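Local coordinates for protein CS6 fimbrial subunit B, CS6 fimbrial subunit A (Escherichia coli, PDB 4B9G) that forms one of the two pilin subunits of the CS6 fimbria, a surface colonization factor through which enterotoxigenic bacteria probably adhere to host cells, at residues S36-V41 and G68-V73; M80-R85 and F154-T159. One frame throughout, in Å; residues are numbered along the deposited sequence.

Interaction 1 of 2, residues S36-V41 and G68-V73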
loop_
_atom_site.group_PDB
_atom_site.type_symbol
_atom_site.label_atom_id
_atom_site.label_comp_id
_atom_site.label_asym_id
_atom_site.label_seq_id
_atom_site.Cartn_x
_atom_site.Cartn_y
_atom_site.Cartn_z
ATOM N N SER A 36 11.237 -7.147 -3.493
ATOM C CA SER A 36 10.421 -7.220 -4.680
ATOM C C SER A 36 9.145 -6.433 -4.539
ATOM O O SER A 36 8.580 -6.358 -3.454
ATOM C CB SER A 36 10.096 -8.633 -5.121
ATOM O OG SER A 36 11.179 -9.433 -5.331
ATOM N N GLN A 37 8.711 -5.849 -5.654
ATOM C CA GLN A 37 7.465 -5.124 -5.666
ATOM C C GLN A 37 6.303 -6.078 -5.897
ATOM O O GLN A 37 6.253 -6.812 -6.890
ATOM C CB GLN A 37 7.466 -4.060 -6.768
ATOM C CG GLN A 37 8.503 -2.982 -6.593
ATOM C CD GLN A 37 8.569 -2.086 -7.805
ATOM O OE1 GLN A 37 7.621 -1.382 -8.117
ATOM N NE2 GLN A 37 9.676 -2.135 -8.516
ATOM N N LEU A 38 5.323 -6.062 -4.993
ATOM C CA LEU A 38 4.149 -6.933 -5.085
ATOM C C LEU A 38 3.001 -6.281 -5.861
ATOM O O LEU A 38 2.247 -6.979 -6.559
ATOM C CB LEU A 38 3.689 -7.334 -3.702
ATOM C CG LEU A 38 4.737 -8.047 -2.844
ATOM C CD1 LEU A 38 4.148 -8.412 -1.471
ATOM C CD2 LEU A 38 5.317 -9.277 -3.541
ATOM N N TYR A 39 2.853 -4.973 -5.708
ATOM C CA TYR A 39 1.907 -4.163 -6.460
ATOM C C TYR A 39 2.395 -2.722 -6.389
ATOM O O TYR A 39 3.239 -2.388 -5.544
ATOM C CB TYR A 39 0.461 -4.329 -5.963
ATOM C CG TYR A 39 0.138 -3.823 -4.573
ATOM C CD1 TYR A 39 -0.151 -2.489 -4.347
ATOM C CD2 TYR A 39 0.087 -4.689 -3.490
ATOM C CE1 TYR A 39 -0.509 -2.028 -3.077
ATOM C CE2 TYR A 39 -0.261 -4.245 -2.213
ATOM C CZ TYR A 39 -0.574 -2.911 -2.014
ATOM O OH TYR A 39 -0.952 -2.418 -0.787
ATOM N N THR A 40 1.856 -1.879 -7.256
ATOM C CA THR A 40 2.152 -0.447 -7.194
ATOM C C THR A 40 0.824 0.320 -7.128
ATOM O O THR A 40 -0.274 -0.226 -7.394
ATOM C CB THR A 40 3.024 -0.039 -8.324
ATOM O OG1 THR A 40 4.344 -0.563 -8.297
ATOM C CG2 THR A 40 2.387 -0.081 -9.554
ATOM N N VAL A 41 0.936 1.575 -6.727
ATOM C CA VAL A 41 -0.192 2.475 -6.518
ATOM C C VAL A 41 0.140 3.787 -7.222
ATOM O O VAL A 41 1.255 4.319 -7.060
ATOM C CB VAL A 41 -0.400 2.765 -5.018
ATOM C CG1 VAL A 41 -1.634 3.648 -4.801
ATOM C CG2 VAL A 41 -0.488 1.469 -4.220
ATOM N N GLY A 68 1.856 -4.866 6.228
ATOM C CA GLY A 68 0.610 -5.492 5.835
ATOM C C GLY A 68 0.838 -6.903 5.324
ATOM O O GLY A 68 1.974 -7.351 5.143
ATOM N N LYS A 69 -0.272 -7.597 5.095
ATOM C CA LYS A 69 -0.247 -8.957 4.562
ATOM C C LYS A 69 -1.091 -9.077 3.291
ATOM O O LYS A 69 -2.195 -8.514 3.200
ATOM C CB LYS A 69 -0.803 -9.955 5.581
ATOM C CG LYS A 69 0.098 -10.200 6.757
ATOM C CD LYS A 69 -0.475 -11.293 7.635
ATOM C CE LYS A 69 0.614 -11.933 8.470
ATOM N NZ LYS A 69 0.641 -11.448 9.866
ATOM N N LEU A 70 -0.575 -9.853 2.335
ATOM C CA LEU A 70 -1.365 -10.370 1.219
ATOM C C LEU A 70 -1.501 -11.870 1.472
ATOM O O LEU A 70 -0.513 -12.586 1.602
ATOM C CB LEU A 70 -0.687 -10.097 -0.120
ATOM C CG LEU A 70 -0.426 -8.614 -0.416
ATOM C CD1 LEU A 70 0.275 -8.445 -1.745
ATOM C CD2 LEU A 70 -1.688 -7.789 -0.393
ATOM N N VAL A 71 -2.740 -12.328 1.600
ATOM C CA VAL A 71 -3.040 -13.694 2.019
ATOM C C VAL A 71 -3.541 -14.507 0.821
ATOM O O VAL A 71 -4.406 -14.044 0.060
ATOM C CB VAL A 71 -4.097 -13.692 3.149
ATOM C CG1 VAL A 71 -4.387 -15.125 3.617
ATOM C CG2 VAL A 71 -3.619 -12.839 4.317
ATOM N N ASN A 72 -2.994 -15.707 0.648
ATOM C CA ASN A 72 -3.434 -16.609 -0.394
ATOM C C ASN A 72 -4.941 -16.832 -0.251
ATOM O O ASN A 72 -5.433 -17.256 0.814
ATOM C CB ASN A 72 -2.658 -17.912 -0.221
ATOM C CG ASN A 72 -2.965 -18.934 -1.281
ATOM O OD1 ASN A 72 -4.122 -19.234 -1.541
ATOM N ND2 ASN A 72 -1.932 -19.508 -1.873
ATOM N N VAL A 73 -5.675 -16.556 -1.323
ATOM C CA VAL A 73 -7.140 -16.589 -1.247
ATOM C C VAL A 73 -7.721 -18.014 -1.108
ATOM O O VAL A 73 -8.906 -18.195 -0.794
ATOM C CB VAL A 73 -7.784 -15.846 -2.442
ATOM C CG1 VAL A 73 -7.356 -14.375 -2.482
ATOM C CG2 VAL A 73 -7.476 -16.531 -3.760
#
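L38 lays CB and CD1 against a single methyl of L70, its CD1. The L38 CD1 to L70 CD1 separation is 3.9 Å, and L38 CB lies 4.1 Å from that same L70 CD1, so one methyl of L70 sits alongside both the root and one branch tip of L38. The two leucine side chains point in opposed directions and overlap alongside, not end to end. Each has CG anti to its own carbonyl carbon (chi1 -58° in L38, -59° in L70); with CD1 also anti to CA in both, this conformation brings the two CD1 methyls together between strands 37-44 and 65-72. Y39 supplies the second wall: its CD2 is 4.1 Å from L70 CD1, which approaches the ring at the edge and near its plane, not over a face. L70 CD2 is 4.2 Å from Y39 CE2, displaced from the ring plane. Across the ring, V41 CG2 lies in plane, 3.7 Å from Y39 CE1.

Both segments belong to the CssB part of the fused chain, and the contact joins two facing strands of its immunoglobulin-like pilin sandwich, not sheet neighbours. The evidence is a nearest CA pair, L38 and L70, at 9.1 Å, together with the absence of any hydrogen bond across the two segments. A corner in the chain at L38 (psi -36°) explains why two consecutive residues, L38 and Y39, can both direct CB toward L70. Y82, from strand 79-88, touches both L38 and L70 and sets its ring edge-to-face with Y39. The buried phenol of Y39 is satisfied by a hydrogen bond between Y39 OH and Y82 OH. In strand 128-142, Y130 touches L70 and L134 touches Y39.

Interaction 2 of 2, residues M80-R85 and F154-T159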
loop_
_atom_site.group_PDB
_atom_site.type_symbol
_atom_site.label_atom_id
_atom_site.label_comp_id
_atom_site.label_asym_id
_atom_site.label_seq_id
_atom_site.Cartn_x
_atom_site.Cartn_y
_atom_site.Cartn_z
ATOM N N MET A 80 2.125 -13.068 2.545
ATOM C CA MET A 80 3.291 -12.242 2.245
ATOM C C MET A 80 3.203 -10.958 3.053
ATOM O O MET A 80 2.188 -10.268 3.009
ATOM C CB MET A 80 3.313 -11.901 0.755
ATOM C CG MET A 80 3.347 -13.118 -0.153
ATOM S SD MET A 80 3.287 -12.591 -1.867
ATOM C CE MET A 80 3.385 -14.171 -2.717
ATOM N N ASN A 81 4.285 -10.619 3.744
ATOM C CA ASN A 81 4.408 -9.366 4.462
ATOM C C ASN A 81 5.021 -8.279 3.578
ATOM O O ASN A 81 5.917 -8.565 2.778
ATOM C CB ASN A 81 5.322 -9.543 5.672
ATOM C CG ASN A 81 4.789 -10.516 6.683
ATOM O OD1 ASN A 81 3.599 -10.606 6.900
ATOM N ND2 ASN A 81 5.688 -11.253 7.314
ATOM N N TYR A 82 4.579 -7.030 3.740
ATOM C CA TYR A 82 5.109 -5.948 2.924
ATOM C C TYR A 82 4.929 -4.602 3.610
ATOM O O TYR A 82 4.113 -4.467 4.515
ATOM C CB TYR A 82 4.440 -5.913 1.540
ATOM C CG TYR A 82 3.009 -5.435 1.551
ATOM C CD1 TYR A 82 1.949 -6.298 1.817
ATOM C CD2 TYR A 82 2.708 -4.105 1.283
ATOM C CE1 TYR A 82 0.641 -5.847 1.813
ATOM C CE2 TYR A 82 1.400 -3.649 1.257
ATOM C CZ TYR A 82 0.369 -4.519 1.518
ATOM O OH TYR A 82 -0.935 -4.051 1.445
ATOM N N TYR A 83 5.663 -3.598 3.125
ATOM C CA TYR A 83 5.445 -2.214 3.523
ATOM C C TYR A 83 5.309 -1.340 2.268
ATOM O O TYR A 83 5.684 -1.745 1.154
ATOM C CB TYR A 83 6.578 -1.670 4.409
ATOM C CG TYR A 83 7.915 -1.592 3.747
ATOM C CD1 TYR A 83 8.300 -0.468 3.032
ATOM C CD2 TYR A 83 8.793 -2.673 3.823
ATOM C CE1 TYR A 83 9.554 -0.426 2.427
ATOM C CE2 TYR A 83 10.031 -2.637 3.230
ATOM C CZ TYR A 83 10.409 -1.521 2.532
ATOM O OH TYR A 83 11.656 -1.448 1.956
ATOM N N ILE A 84 4.791 -0.130 2.451
ATOM C CA ILE A 84 4.615 0.828 1.361
ATOM C C ILE A 84 5.788 1.822 1.297
ATOM O O ILE A 84 6.130 2.472 2.300
ATOM C CB ILE A 84 3.278 1.613 1.545
ATOM C CG1 ILE A 84 2.089 0.655 1.400
ATOM C CG2 ILE A 84 3.193 2.797 0.584
ATOM C CD1 ILE A 84 1.793 0.170 -0.016
ATOM N N ARG A 85 6.387 1.945 0.113
ATOM C CA ARG A 85 7.467 2.883 -0.191
ATOM C C ARG A 85 6.937 3.920 -1.194
ATOM O O ARG A 85 6.272 3.548 -2.175
ATOM C CB ARG A 85 8.639 2.117 -0.818
ATOM C CG ARG A 85 9.865 2.963 -1.073
ATOM C CD ARG A 85 11.017 2.165 -1.675
ATOM N NE ARG A 85 10.733 1.813 -3.062
ATOM C CZ ARG A 85 11.171 0.720 -3.685
ATOM N NH1 ARG A 85 11.932 -0.173 -3.076
ATOM N NH2 ARG A 85 10.813 0.514 -4.937
ATOM N N PHE A 154 -8.890 0.011 -0.544
ATOM C CA PHE A 154 -8.819 -0.534 -1.899
ATOM C C PHE A 154 -8.385 -1.998 -1.884
ATOM O O PHE A 154 -7.356 -2.331 -1.284
ATOM C CB PHE A 154 -7.801 0.248 -2.743
ATOM C CG PHE A 154 -8.251 1.624 -3.136
ATOM C CD1 PHE A 154 -8.969 1.844 -4.310
ATOM C CD2 PHE A 154 -7.931 2.710 -2.346
ATOM C CE1 PHE A 154 -9.366 3.122 -4.670
ATOM C CE2 PHE A 154 -8.348 3.994 -2.704
ATOM C CZ PHE A 154 -9.052 4.198 -3.867
ATOM N N PRO A 155 -9.098 -2.873 -2.614
ATOM C CA PRO A 155 -8.555 -4.227 -2.818
ATOM C C PRO A 155 -7.242 -4.198 -3.595
ATOM O O PRO A 155 -7.136 -3.482 -4.600
ATOM C CB PRO A 155 -9.666 -4.935 -3.603
ATOM C CG PRO A 155 -10.923 -4.172 -3.269
ATOM C CD PRO A 155 -10.460 -2.736 -3.160
ATOM N N VAL A 156 -6.273 -4.980 -3.115
ATOM C CA VAL A 156 -4.954 -5.084 -3.719
ATOM C C VAL A 156 -4.572 -6.567 -3.821
ATOM O O VAL A 156 -5.077 -7.393 -3.051
ATOM C CB VAL A 156 -3.898 -4.284 -2.892
ATOM C CG1 VAL A 156 -4.228 -2.814 -2.872
ATOM C CG2 VAL A 156 -3.761 -4.825 -1.485
ATOM N N SER A 157 -3.660 -6.886 -4.737
ATOM C CA SER A 157 -3.225 -8.269 -4.915
ATOM C C SER A 157 -1.883 -8.358 -5.608
ATOM O O SER A 157 -1.403 -7.394 -6.224
ATOM C CB SER A 157 -4.252 -9.076 -5.729
ATOM O OG SER A 157 -4.295 -8.655 -7.078
ATOM N N THR A 158 -1.307 -9.548 -5.487
ATOM C CA THR A 158 -0.202 -10.016 -6.304
ATOM C C THR A 158 -0.548 -11.470 -6.665
ATOM O O THR A 158 -1.438 -12.083 -6.058
ATOM C CB THR A 158 1.143 -9.901 -5.537
ATOM O OG1 THR A 158 2.258 -10.195 -6.385
ATOM C CG2 THR A 158 1.207 -10.840 -4.357
ATOM N N THR A 159 0.147 -12.024 -7.651
ATOM C CA THR A 159 -0.110 -13.399 -8.056
ATOM C C THR A 159 1.211 -14.148 -8.256
ATOM O O THR A 159 2.264 -13.562 -8.596
ATOM C CB THR A 159 -0.904 -13.429 -9.320
ATOM O OG1 THR A 159 -2.236 -12.927 -9.229
ATOM C CG2 THR A 159 -0.160 -13.204 -10.480
#
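M80 crosses the sandwich towards T158. Its CB starts 5.6 Å from T158 CG2 and its CG is little nearer, so neither makes the contact; SD does, at 3.7 Å from T158 CG2, and the terminal CE passes on to 4.3 Å from that methyl. The side chain is extended beyond CG (chi2 177°), which carries the sulfur across to the facing strand; the M80 and T158 side chains lie roughly perpendicular to each other.

Strand 79-88 is CssB, whereas 154-159 lies in the CssA donor strand that complements the incomplete immunoglobulin-like fold. Their meeting within one chain results from the engineered fusion. The donor strand pairs parallel with 21-28 and antiparallel with 128-142, and its V156 and T158 point inward. With OG1 anti to the backbone N (chi1 -173°), T158 presents CG2 to M80 and gives its hydroxyl to V26 O. Further along, V156 CG2 lies 4.1 Å from Y82 OH, an apolar methyl beside a hydroxyl already hydrogen-bonded to Y39. No hydrogen bond links the segments, whose nearest CA atoms, of M80 and T158, are 9.5 Å apart.

From the N terminus, the chain runs through 36-41 and returns at 68-73, closing interaction 1 over 26 intervening residues, 15 of them in strands. Strand 79-88 follows directly, and interaction 2 opens there, closing 68 residues later on the CssA donor strand. The loops are therefore in series, neither nested nor crossed, yet their centres lie 2 Å apart. Strands 65-72 and 79-88 are antiparallel sheet neighbours, with L70 O 2.8 Å from M80 N. On the facing side, 21-28 runs between 37-44 and the donor strand, pairing with each. Interactions 1 and 2 thus appear to join the same two faces of the sandwich, one within CssB, the other across the fusion.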